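Local coordinates for protein CurM Sulfotransferase (PDB 4GBM) that probably transfers a sulfonate group from the nucleotide PAPS to a polyketide intermediate of the curacin biosynthetic pathway, at residues 62-67 and 131-136; 88-93 and 261-266; 226-231 and 246-251. The protein carries 2 engineered substitutions. All coordinates share one frame; numbering follows the deposited sequence. Where two conformers were deposited one is given.

Overall arrangement
Interactions 1 and 2 are neighbours, with centres 12 Å apart: H65 NE2 lies 2.7 Å from S266 OG, a probable hydrogen bond, and the side chain of L64 packs on helix residues L88 and T91. Interaction 3 lies on the adenine side of the nucleotide pocket, its centre 20 Å from that of interaction 1 and 23 Å from that of interaction 2, and touches neither. The bound adenosine-3'-5'-diphosphate relates interactions 1 and 3: the K136 side chain comes within about 4 Å of it, while Y251 of 246-251 meets its base. Along the chain, interaction 3 is nested inside the loop that interaction 2 closes.

Interaction 1: 62-67 and 131-136; sequences PELHLL and RLLVDK. With ZN (zinc ion), chain F.
The side chain of K136 leaves strand 132-136 with CG anti to the backbone N (chi1 -175°) and then bends at chi2 and chi3, while E63 folds at chi2 (82°), so that ammonium and carboxylate meet at the C-terminal end of the strand. This strand lies beside strand 35-39 in the parallel sheet, of order 2-3-1-4-5, that forms the core of the P-loop NTPase-like fold of sulfotransferases; 62-67 belongs to the loop after edge strand 58-59. K136 NZ gives a salt-bridged hydrogen bond to E63 OE2 at 2.7 Å, arriving on the syn side but 28° out of the carboxylate plane. The bent glutamate also lays its CG 3.3 Å from K136 O. The same ammonium is hydrogen-bonded to S45 OG and T46 OG1, both of which bind the nucleotide, so E63 probably helps to position a lysine at the edge of that pocket.

One residue earlier, D135 meets the loop through water. One water accepts from L64 N at 2.9 Å and donates to D135 OD2 at 2.8 Å. A second accepts from L66 N at 2.9 Å and reaches D135 OD1 at 3.4 Å, a weak bond. D135 OD1 is also hydrogen-bonded to Y121 OH and OD2 to Y140 OH, which should leave the buried carboxylate little freedom to turn. Next to these water bridges, L64 CD1 touches L133 CD2 at 4.2 Å, and helix 117-128 continues the apolar packing through L124 and I128. The next residue, H65, turns away from the strand; E63 CB sits over one face of its imidazole, toward the rim, and H65 ND1 binds a zinc ion at 2.1 Å.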
loop_
_atom_site.group_PDB
_atom_site.type_symbol
_atom_site.label_atom_id
_atom_site.label_comp_id
_atom_site.label_asym_id
_atom_site.label_seq_id
_atom_site.Cartn_x
_atom_site.Cartn_y
_atom_site.Cartn_z
ATOM N N PRO A 62 -6.263 5.013 4.246
ATOM C CA PRO A 62 -4.846 5.383 4.193
ATOM C C PRO A 62 -4.069 4.571 5.230
ATOM O O PRO A 62 -4.677 3.995 6.146
ATOM C CB PRO A 62 -4.843 6.870 4.592
ATOM C CG PRO A 62 -6.258 7.332 4.443
ATOM C CD PRO A 62 -7.113 6.129 4.700
ATOM N N GLU A 63 -2.747 4.537 5.079
ATOM C CA GLU A 63 -1.861 3.713 5.905
ATOM C C GLU A 63 -2.157 3.787 7.403
ATOM O O GLU A 63 -2.188 4.865 7.998
ATOM C CB GLU A 63 -0.395 4.088 5.646
ATOM C CG GLU A 63 0.206 3.507 4.357
ATOM C CD GLU A 63 -0.113 4.279 3.073
ATOM O OE1 GLU A 63 -0.818 5.320 3.095
ATOM O OE2 GLU A 63 0.362 3.818 2.016
ATOM N N LEU A 64 -2.345 2.617 8.008
ATOM C CA LEU A 64 -2.654 2.522 9.437
ATOM C C LEU A 64 -1.402 2.530 10.307
ATOM O O LEU A 64 -1.477 2.865 11.494
ATOM C CB LEU A 64 -3.469 1.255 9.718
ATOM C CG LEU A 64 -4.836 1.161 9.036
ATOM C CD1 LEU A 64 -5.409 -0.239 9.194
ATOM C CD2 LEU A 64 -5.795 2.218 9.565
ATOM N N HIS A 65 -0.259 2.148 9.732
ATOM C CA HIS A 65 1.014 2.082 10.471
ATOM C C HIS A 65 0.929 1.238 11.759
ATOM O O HIS A 65 1.501 1.599 12.792
ATOM C CB HIS A 65 1.559 3.493 10.777
ATOM C CG HIS A 65 1.551 4.419 9.595
ATOM N ND1 HIS A 65 2.459 4.319 8.567
ATOM C CD2 HIS A 65 0.743 5.459 9.283
ATOM C CE1 HIS A 65 2.222 5.263 7.675
ATOM N NE2 HIS A 65 1.178 5.962 8.080
ATOM N N LEU A 66 0.236 0.106 11.671
ATOM C CA LEU A 66 0.101 -0.814 12.802
ATOM C C LEU A 66 1.067 -1.993 12.686
ATOM O O LEU A 66 1.801 -2.295 13.633
ATOM C CB LEU A 66 -1.338 -1.326 12.901
ATOM C CG LEU A 66 -2.434 -0.321 13.278
ATOM C CD1 LEU A 66 -3.795 -0.966 13.113
ATOM C CD2 LEU A 66 -2.255 0.189 14.705
ATOM N N LEU A 67 1.080 -2.627 11.512
ATOM C CA LEU A 67 1.822 -3.876 11.296
ATOM C C LEU A 67 3.295 -3.886 11.755
ATOM O O LEU A 67 3.759 -4.914 12.250
ATOM C CB LEU A 67 1.704 -4.340 9.836
ATOM C CG LEU A 67 2.079 -5.797 9.538
ATOM C CD1 LEU A 67 1.163 -6.780 10.281
ATOM C CD2 LEU A 67 2.032 -6.033 8.040
ATOM N N ARG A 131 -17.534 -5.930 6.535
ATOM C CA ARG A 131 -16.508 -5.550 5.556
ATOM C C ARG A 131 -15.149 -6.169 5.887
ATOM O O ARG A 131 -14.843 -6.418 7.057
ATOM C CB ARG A 131 -16.377 -4.028 5.472
ATOM C CG ARG A 131 -17.604 -3.324 4.897
ATOM C CD ARG A 131 -17.489 -1.810 5.022
ATOM N NE ARG A 131 -17.679 -1.369 6.406
ATOM C CZ ARG A 131 -17.655 -0.099 6.804
ATOM N NH1 ARG A 131 -17.437 0.877 5.929
ATOM N NH2 ARG A 131 -17.844 0.194 8.085
ATOM N N LEU A 132 -14.354 -6.419 4.848
ATOM C CA LEU A 132 -12.978 -6.899 4.985
ATOM C C LEU A 132 -11.985 -5.749 4.870
ATOM O O LEU A 132 -12.069 -4.936 3.952
ATOM C CB LEU A 132 -12.633 -7.924 3.894
ATOM C CG LEU A 132 -13.271 -9.318 3.855
ATOM C CD1 LEU A 132 -12.676 -10.070 2.669
ATOM C CD2 LEU A 132 -13.052 -10.107 5.145
ATOM N N LEU A 133 -11.024 -5.707 5.788
ATOM C CA LEU A 133 -9.975 -4.696 5.759
ATOM C C LEU A 133 -8.983 -4.940 4.628
ATOM O O LEU A 133 -8.533 -6.066 4.419
ATOM C CB LEU A 133 -9.236 -4.676 7.098
ATOM C CG LEU A 133 -8.102 -3.666 7.261
ATOM C CD1 LEU A 133 -8.630 -2.242 7.204
ATOM C CD2 LEU A 133 -7.400 -3.906 8.588
ATOM N N VAL A 134 -8.691 -3.873 3.891
ATOM C CA VAL A 134 -7.600 -3.832 2.921
ATOM C C VAL A 134 -6.504 -2.994 3.538
ATOM O O VAL A 134 -6.692 -1.805 3.815
ATOM C CB VAL A 134 -8.040 -3.192 1.591
ATOM C CG1 VAL A 134 -6.859 -3.125 0.630
ATOM C CG2 VAL A 134 -9.205 -3.961 0.978
ATOM N N ASP A 135 -5.361 -3.629 3.765
ATOM C CA ASP A 135 -4.232 -3.003 4.439
ATOM C C ASP A 135 -3.089 -2.816 3.432
ATOM O O ASP A 135 -2.431 -3.777 3.035
ATOM C CB ASP A 135 -3.806 -3.865 5.638
ATOM C CG ASP A 135 -2.780 -3.182 6.517
ATOM O OD1 ASP A 135 -2.661 -3.579 7.698
ATOM O OD2 ASP A 135 -2.096 -2.256 6.037
ATOM N N LYS A 136 -2.868 -1.561 3.029
ATOM C CA LYS A 136 -1.848 -1.201 2.035
ATOM C C LYS A 136 -0.754 -0.312 2.624
ATOM O O LYS A 136 -1.049 0.706 3.254
ATOM C CB LYS A 136 -2.502 -0.451 0.860
ATOM C CG LYS A 136 -1.546 -0.114 -0.319
ATOM C CD LYS A 136 -0.735 1.205 -0.130
ATOM C CE LYS A 136 -1.572 2.447 -0.447
ATOM N NZ LYS A 136 -0.670 3.643 -0.525
HETATM ZN ZN ZN F . 4.187 3.091 8.378
HETATM O O HOH W 1 -3.296 5.245 0.845
HETATM O O HOH W 2 -2.924 0.402 6.278
HETATM O O HOH W 3 -0.661 -1.451 9.438
HETATM O O HOH W 4 5.394 4.070 6.903
#

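Interaction 2: 88-93 and 261-266; sequences LQKTFM and HAASLS. Engineered in segment 261-266: A262 (natural residue Gln), A263 (natural residue Lys). With ZN (zinc ion), chain C; SO4 (sulfate ion), chain Q.
The first turn of helix 87-96 packs on a short turn of the long loop between helices 228-239 and 297-305, close to a zinc site, where K90 meets A263 and S264. Its extended chi2 and chi3 (both 179°) carry CE to the turn, and the bend at chi4 (-62°) only turns NZ aside. K90 CE comes to 3.3 Å from S264 OG and, beside it, to 3.7 Å from A263 CB, the methyl of an engineered alanine that replaces a lysine. The contact is one of methylene packing: the S264 hydroxyl is hydrogen-bonded to M256 O, within the same long loop. An alanine in place of K90 would lose this methylene chain and is likely to open a gap beside A263 CB and to remove the methylene cover of S264 OG, whose bond to M256 O would not depend on K90.

Backbone bonds of A262 with L84 and of A263 with E86 tie the turn to the residues that lead into helix 87-96. Residues 261-263 have helical backbone angles, and S264 N closes weakly on H261 O at 3.3 Å. At the beginning of this turn H261 NE2 binds a zinc ion at 2.1 Å, which D269 also coordinates.

Elsewhere on the same helical turn, Q89 N donates to O3 of a sulfate at 2.8 Å (N-H...O angle 149°). R75 binds that ion too, and L88 CB packs 3.3 Å from its O1. The sulfate probably comes from the crystallisation liquor, and it occupies a classic anion site, the N-terminal turn of a helix.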
loop_
_atom_site.group_PDB
_atom_site.type_symbol
_atom_site.label_atom_id
_atom_site.label_comp_id
_atom_site.label_asym_id
_atom_site.label_seq_id
_atom_site.Cartn_x
_atom_site.Cartn_y
_atom_site.Cartn_z
ATOM N N LEU A 88 -5.257 5.949 10.659
ATOM C CA LEU A 88 -5.926 5.368 11.825
ATOM C C LEU A 88 -6.980 6.305 12.410
ATOM O O LEU A 88 -8.095 5.874 12.712
ATOM C CB LEU A 88 -4.906 4.941 12.889
ATOM C CG LEU A 88 -5.445 4.130 14.076
ATOM C CD1 LEU A 88 -5.999 2.770 13.626
ATOM C CD2 LEU A 88 -4.342 3.940 15.108
ATOM N N GLN A 89 -6.638 7.586 12.540
ATOM C CA GLN A 89 -7.588 8.605 13.003
ATOM C C GLN A 89 -8.814 8.693 12.091
ATOM O O GLN A 89 -9.946 8.702 12.572
ATOM C CB GLN A 89 -6.897 9.963 13.119
ATOM C CG GLN A 89 -7.693 11.016 13.856
ATOM C CD GLN A 89 -6.978 12.356 13.904
ATOM O OE1 GLN A 89 -7.328 13.285 13.178
ATOM N NE2 GLN A 89 -5.963 12.457 14.756
ATOM N N LYS A 90 -8.583 8.728 10.776
ATOM C CA LYS A 90 -9.670 8.763 9.799
ATOM C C LYS A 90 -10.520 7.504 9.829
ATOM O O LYS A 90 -11.735 7.569 9.622
ATOM C CB LYS A 90 -9.132 8.997 8.380
ATOM C CG LYS A 90 -8.696 10.430 8.126
ATOM C CD LYS A 90 -8.141 10.596 6.719
ATOM C CE LYS A 90 -7.735 12.040 6.458
ATOM N NZ LYS A 90 -8.884 12.982 6.540
ATOM N N THR A 91 -9.879 6.359 10.081
ATOM C CA THR A 91 -10.601 5.095 10.173
ATOM C C THR A 91 -11.645 5.140 11.286
ATOM O O THR A 91 -12.819 4.860 11.042
ATOM C CB THR A 91 -9.640 3.895 10.337
ATOM O OG1 THR A 91 -8.925 3.708 9.110
ATOM C CG2 THR A 91 -10.403 2.621 10.659
ATOM N N PHE A 92 -11.228 5.514 12.497
ATOM C CA PHE A 92 -12.172 5.610 13.608
ATOM C C PHE A 92 -13.242 6.684 13.383
ATOM O O PHE A 92 -14.388 6.514 13.805
ATOM C CB PHE A 92 -11.444 5.813 14.946
ATOM C CG PHE A 92 -10.796 4.562 15.484
ATOM C CD1 PHE A 92 -11.560 3.434 15.786
ATOM C CD2 PHE A 92 -9.424 4.515 15.704
ATOM C CE1 PHE A 92 -10.960 2.279 16.284
ATOM C CE2 PHE A 92 -8.814 3.363 16.202
ATOM C CZ PHE A 92 -9.581 2.248 16.493
ATOM N N MET A 93 -12.878 7.767 12.697
ATOM C CA MET A 93 -13.848 8.802 12.314
ATOM C C MET A 93 -14.960 8.249 11.429
ATOM O O MET A 93 -16.132 8.534 11.660
ATOM C CB MET A 93 -13.171 9.962 11.590
ATOM C CG MET A 93 -12.187 10.749 12.421
ATOM S SD MET A 93 -11.691 12.220 11.528
ATOM C CE MET A 93 -9.920 12.232 11.738
ATOM N N HIS A 261 -5.228 17.663 2.763
ATOM C CA HIS A 261 -4.461 16.768 1.910
ATOM C C HIS A 261 -3.341 16.047 2.674
ATOM O O HIS A 261 -3.174 14.830 2.527
ATOM C CB HIS A 261 -3.944 17.570 0.712
ATOM C CG HIS A 261 -2.922 16.861 -0.116
ATOM N ND1 HIS A 261 -1.607 17.265 -0.167
ATOM C CD2 HIS A 261 -3.024 15.801 -0.951
ATOM C CE1 HIS A 261 -0.938 16.483 -0.994
ATOM N NE2 HIS A 261 -1.774 15.585 -1.476
ATOM N N ALA A 262 -2.611 16.784 3.516
ATOM C CA ALA A 262 -1.494 16.220 4.276
ATOM C C ALA A 262 -1.919 15.111 5.247
ATOM O O ALA A 262 -1.102 14.281 5.629
ATOM C CB ALA A 262 -0.731 17.315 5.013
ATOM N N ALA A 263 -3.200 15.091 5.611
ATOM C CA ALA A 263 -3.713 14.119 6.582
ATOM C C ALA A 263 -3.752 12.673 6.068
ATOM O O ALA A 263 -3.618 11.739 6.860
ATOM C CB ALA A 263 -5.089 14.547 7.096
ATOM N N SER A 264 -3.917 12.485 4.762
ATOM C CA SER A 264 -3.969 11.126 4.199
ATOM C C SER A 264 -2.613 10.660 3.675
ATOM O O SER A 264 -2.492 9.550 3.155
ATOM C CB SER A 264 -5.040 11.017 3.107
ATOM O OG SER A 264 -6.334 11.055 3.684
ATOM N N LEU A 265 -1.601 11.513 3.812
ATOM C CA LEU A 265 -0.258 11.208 3.324
ATOM C C LEU A 265 0.628 10.771 4.474
ATOM O O LEU A 265 0.404 11.161 5.621
ATOM C CB LEU A 265 0.351 12.431 2.631
ATOM C CG LEU A 265 0.118 12.645 1.135
ATOM C CD1 LEU A 265 -1.365 12.601 0.737
ATOM C CD2 LEU A 265 0.752 13.975 0.738
ATOM N N SER A 266 1.635 9.960 4.167
ATOM C CA SER A 266 2.537 9.456 5.188
ATOM C C SER A 266 3.966 9.768 4.815
ATOM O O SER A 266 4.574 10.671 5.406
ATOM C CB SER A 266 2.343 7.946 5.392
ATOM O OG SER A 266 1.068 7.698 5.951
HETATM ZN ZN ZN C . -1.399 14.382 -3.177
HETATM S S SO4 Q . -3.079 8.456 14.002
HETATM O O1 SO4 Q . -3.021 7.089 14.504
HETATM O O2 SO4 Q . -1.742 8.804 13.520
HETATM O O3 SO4 Q . -4.017 8.547 12.892
HETATM O O4 SO4 Q . -3.454 9.320 15.115
#

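Interaction 3: 226-231 and 246-251; sequences KKPQQV and ELLQPY. With A3P (adenosine-3'-5'-diphosphate), chain G.
The backbones of 226-231 and 246-251 approach most closely at P228 and L248, whose CA atoms are 7.1 Å apart, where the first turn of helix 228-239 faces the short 3-10 segment 246-248. K227 holds the N-cap position of the helix, P228 opens its first turn, and V231 N closes that turn on K227 O at 3.1 Å. L248 makes the contact with one branch, CD2. CG stands beside its backbone N, anti to the carbonyl carbon (chi1 -65°), and with chi2 near 163° the CD2 methyl is carried to the helix end, 4.0 Å from P228 CB. The same methyl lies 3.9 Å from Q229 N. L232, one turn further along the helix, and F243 extend this packing around L248. Its neighbour L247 sits against L232 and C236, so the 3-10 segment is fastened to the helix by two successive leucines.

Beyond P250, which packs on helix 45-53, the chain delivers Y251 to the nucleotide. The adenine amino group approaches the ring at its edge and in its plane: N6 of the adenosine-3'-5'-diphosphate donates to Y251 OH at 2.9 Å, with a bent N-H...O angle of 134°. Y251 OH is also hydrogen-bonded to the backbone carbonyl of F272, and the two aromatic rings stack, which should limit rotation of the phenol. Apolar contact thus joins the helix to the 3-10 segment without any polar matching, whereas the tyrosine hydroxyl, accepting from N6 while bonded to a carbonyl, probably favours a base that carries an amino group there, as adenine does.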
loop_
_atom_site.group_PDB
_atom_site.type_symbol
_atom_site.label_atom_id
_atom_site.label_comp_id
_atom_site.label_asym_id
_atom_site.label_seq_id
_atom_site.Cartn_x
_atom_site.Cartn_y
_atom_site.Cartn_z
ATOM N N LYS A 226 -4.406 0.810 -17.853
ATOM C CA LYS A 226 -4.830 0.639 -19.257
ATOM C C LYS A 226 -6.113 -0.176 -19.425
ATOM O O LYS A 226 -6.902 0.085 -20.348
ATOM C CB LYS A 226 -3.723 -0.002 -20.090
ATOM C CG LYS A 226 -2.552 0.919 -20.394
ATOM C CD LYS A 226 -1.480 0.152 -21.151
ATOM C CE LYS A 226 -0.724 1.037 -22.106
ATOM N NZ LYS A 226 0.134 0.203 -22.998
ATOM N N LYS A 227 -6.289 -1.174 -18.559
ATOM C CA LYS A 227 -7.447 -2.075 -18.612
ATOM C C LYS A 227 -8.038 -2.276 -17.207
ATOM O O LYS A 227 -8.115 -3.411 -16.719
ATOM C CB LYS A 227 -7.036 -3.432 -19.197
ATOM C CG LYS A 227 -6.506 -3.393 -20.629
ATOM C CD LYS A 227 -6.225 -4.803 -21.152
ATOM C CE LYS A 227 -5.123 -5.501 -20.355
ATOM N NZ LYS A 227 -4.961 -6.929 -20.761
ATOM N N PRO A 228 -8.461 -1.181 -16.547
ATOM C CA PRO A 228 -8.942 -1.324 -15.170
ATOM C C PRO A 228 -10.132 -2.276 -15.022
ATOM O O PRO A 228 -10.197 -2.993 -14.028
ATOM C CB PRO A 228 -9.314 0.112 -14.758
ATOM C CG PRO A 228 -9.488 0.850 -16.054
ATOM C CD PRO A 228 -8.527 0.219 -17.014
ATOM N N GLN A 229 -11.042 -2.307 -15.995
ATOM C CA GLN A 229 -12.194 -3.215 -15.919
ATOM C C GLN A 229 -11.755 -4.676 -15.798
ATOM O O GLN A 229 -12.213 -5.394 -14.909
ATOM C CB GLN A 229 -13.114 -3.049 -17.131
ATOM C CG GLN A 229 -14.297 -4.009 -17.107
ATOM C CD GLN A 229 -14.918 -4.236 -18.475
ATOM O OE1 GLN A 229 -14.678 -3.481 -19.420
ATOM N NE2 GLN A 229 -15.731 -5.281 -18.585
ATOM N N GLN A 230 -10.862 -5.096 -16.690
ATOM C CA GLN A 230 -10.365 -6.474 -16.702
ATOM C C GLN A 230 -9.581 -6.793 -15.430
ATOM O O GLN A 230 -9.787 -7.840 -14.814
ATOM C CB GLN A 230 -9.501 -6.728 -17.945
ATOM C CG GLN A 230 -8.858 -8.111 -18.012
ATOM C CD GLN A 230 -7.904 -8.255 -19.185
ATOM O OE1 GLN A 230 -6.690 -8.153 -19.022
ATOM N NE2 GLN A 230 -8.450 -8.485 -20.371
ATOM N N VAL A 231 -8.691 -5.886 -15.030
ATOM C CA VAL A 231 -7.879 -6.103 -13.836
ATOM C C VAL A 231 -8.755 -6.222 -12.595
ATOM O O VAL A 231 -8.581 -7.143 -11.793
ATOM C CB VAL A 231 -6.820 -4.991 -13.658
ATOM C CG1 VAL A 231 -6.160 -5.062 -12.281
ATOM C CG2 VAL A 231 -5.791 -5.081 -14.774
ATOM N N GLU A 246 -18.497 1.143 -8.484
ATOM C CA GLU A 246 -17.688 2.079 -7.705
ATOM C C GLU A 246 -16.181 1.803 -7.803
ATOM O O GLU A 246 -15.356 2.698 -7.570
ATOM C CB GLU A 246 -18.146 2.051 -6.239
ATOM C CG GLU A 246 -19.506 2.713 -5.982
ATOM C CD GLU A 246 -20.722 1.811 -6.232
ATOM O OE1 GLU A 246 -20.577 0.641 -6.656
ATOM O OE2 GLU A 246 -21.849 2.293 -5.991
ATOM N N LEU A 247 -15.812 0.572 -8.154
ATOM C CA LEU A 247 -14.396 0.238 -8.329
ATOM C C LEU A 247 -13.723 1.084 -9.400
ATOM O O LEU A 247 -12.524 1.376 -9.315
ATOM C CB LEU A 247 -14.222 -1.243 -8.683
ATOM C CG LEU A 247 -14.617 -2.239 -7.600
ATOM C CD1 LEU A 247 -14.699 -3.619 -8.210
ATOM C CD2 LEU A 247 -13.645 -2.214 -6.406
ATOM N N LEU A 248 -14.500 1.470 -10.415
ATOM C CA LEU A 248 -13.977 2.201 -11.566
ATOM C C LEU A 248 -14.063 3.711 -11.395
ATOM O O LEU A 248 -13.722 4.465 -12.317
ATOM C CB LEU A 248 -14.731 1.786 -12.837
ATOM C CG LEU A 248 -14.545 0.331 -13.275
ATOM C CD1 LEU A 248 -15.640 -0.056 -14.256
ATOM C CD2 LEU A 248 -13.176 0.112 -13.891
ATOM N N GLN A 249 -14.513 4.150 -10.219
ATOM C CA GLN A 249 -14.748 5.575 -9.982
ATOM C C GLN A 249 -14.035 6.090 -8.732
ATOM O O GLN A 249 -14.690 6.519 -7.783
ATOM C CB GLN A 249 -16.250 5.849 -9.876
ATOM C CG GLN A 249 -17.084 5.297 -11.043
ATOM C CD GLN A 249 -16.786 5.966 -12.372
ATOM O OE1 GLN A 249 -16.316 7.110 -12.423
ATOM N NE2 GLN A 249 -17.078 5.258 -13.466
ATOM N N PRO A 250 -12.686 6.089 -8.741
ATOM C CA PRO A 250 -11.963 6.431 -7.511
ATOM C C PRO A 250 -12.072 7.892 -7.065
ATOM O O PRO A 250 -11.698 8.209 -5.936
ATOM C CB PRO A 250 -10.507 6.068 -7.845
ATOM C CG PRO A 250 -10.426 6.124 -9.333
ATOM C CD PRO A 250 -11.770 5.660 -9.816
ATOM N N TYR A 251 -12.595 8.758 -7.934
ATOM C CA TYR A 251 -12.789 10.183 -7.614
ATOM C C TYR A 251 -14.208 10.521 -7.157
ATOM O O TYR A 251 -14.566 11.698 -7.023
ATOM C CB TYR A 251 -12.333 11.065 -8.792
ATOM C CG TYR A 251 -10.842 10.974 -8.994
ATOM C CD1 TYR A 251 -9.973 11.793 -8.276
ATOM C CD2 TYR A 251 -10.299 10.024 -9.856
ATOM C CE1 TYR A 251 -8.588 11.688 -8.429
ATOM C CE2 TYR A 251 -8.924 9.903 -10.020
ATOM C CZ TYR A 251 -8.076 10.743 -9.305
ATOM O OH TYR A 251 -6.721 10.616 -9.460
HETATM P P1 A3P G . 3.955 9.917 -9.787
HETATM O O1P A3P G . 5.236 10.302 -9.092
HETATM O O2P A3P G . 2.815 10.866 -9.516
HETATM O O3P A3P G . 4.154 9.564 -11.234
HETATM P P2 A3P G . 2.025 5.052 -4.824
HETATM O O4P A3P G . 2.325 3.589 -4.743
HETATM O O5P A3P G . 3.036 5.959 -4.182
HETATM O O6P A3P G . 0.604 5.381 -4.452
HETATM O "O5'" A3P G . 2.162 5.405 -6.397
HETATM C "C5'" A3P G . 2.163 6.776 -6.807
HETATM C "C4'" A3P G . 2.048 6.772 -8.312
HETATM O "O4'" A3P G . 0.725 6.355 -8.671
HETATM C "C3'" A3P G . 2.171 8.159 -8.911
HETATM O "O3'" A3P G . 3.553 8.521 -9.054
HETATM C "C2'" A3P G . 1.432 7.977 -10.231
HETATM O "O2'" A3P G . 2.317 7.515 -11.255
HETATM C "C1'" A3P G . 0.403 6.886 -9.950
HETATM N N9 A3P G . -0.963 7.466 -9.904
HETATM C C8 A3P G . -1.499 8.247 -8.943
HETATM N N7 A3P G . -2.770 8.615 -9.258
HETATM C C5 A3P G . -3.048 8.055 -10.454
HETATM C C6 A3P G . -4.205 8.022 -11.381
HETATM N N6 A3P G . -5.348 8.679 -11.063
HETATM N N1 A3P G . -4.069 7.312 -12.532
HETATM C C2 A3P G . -2.937 6.642 -12.846
HETATM N N3 A3P G . -1.852 6.626 -12.043
HETATM C C4 A3P G . -1.866 7.296 -10.868
#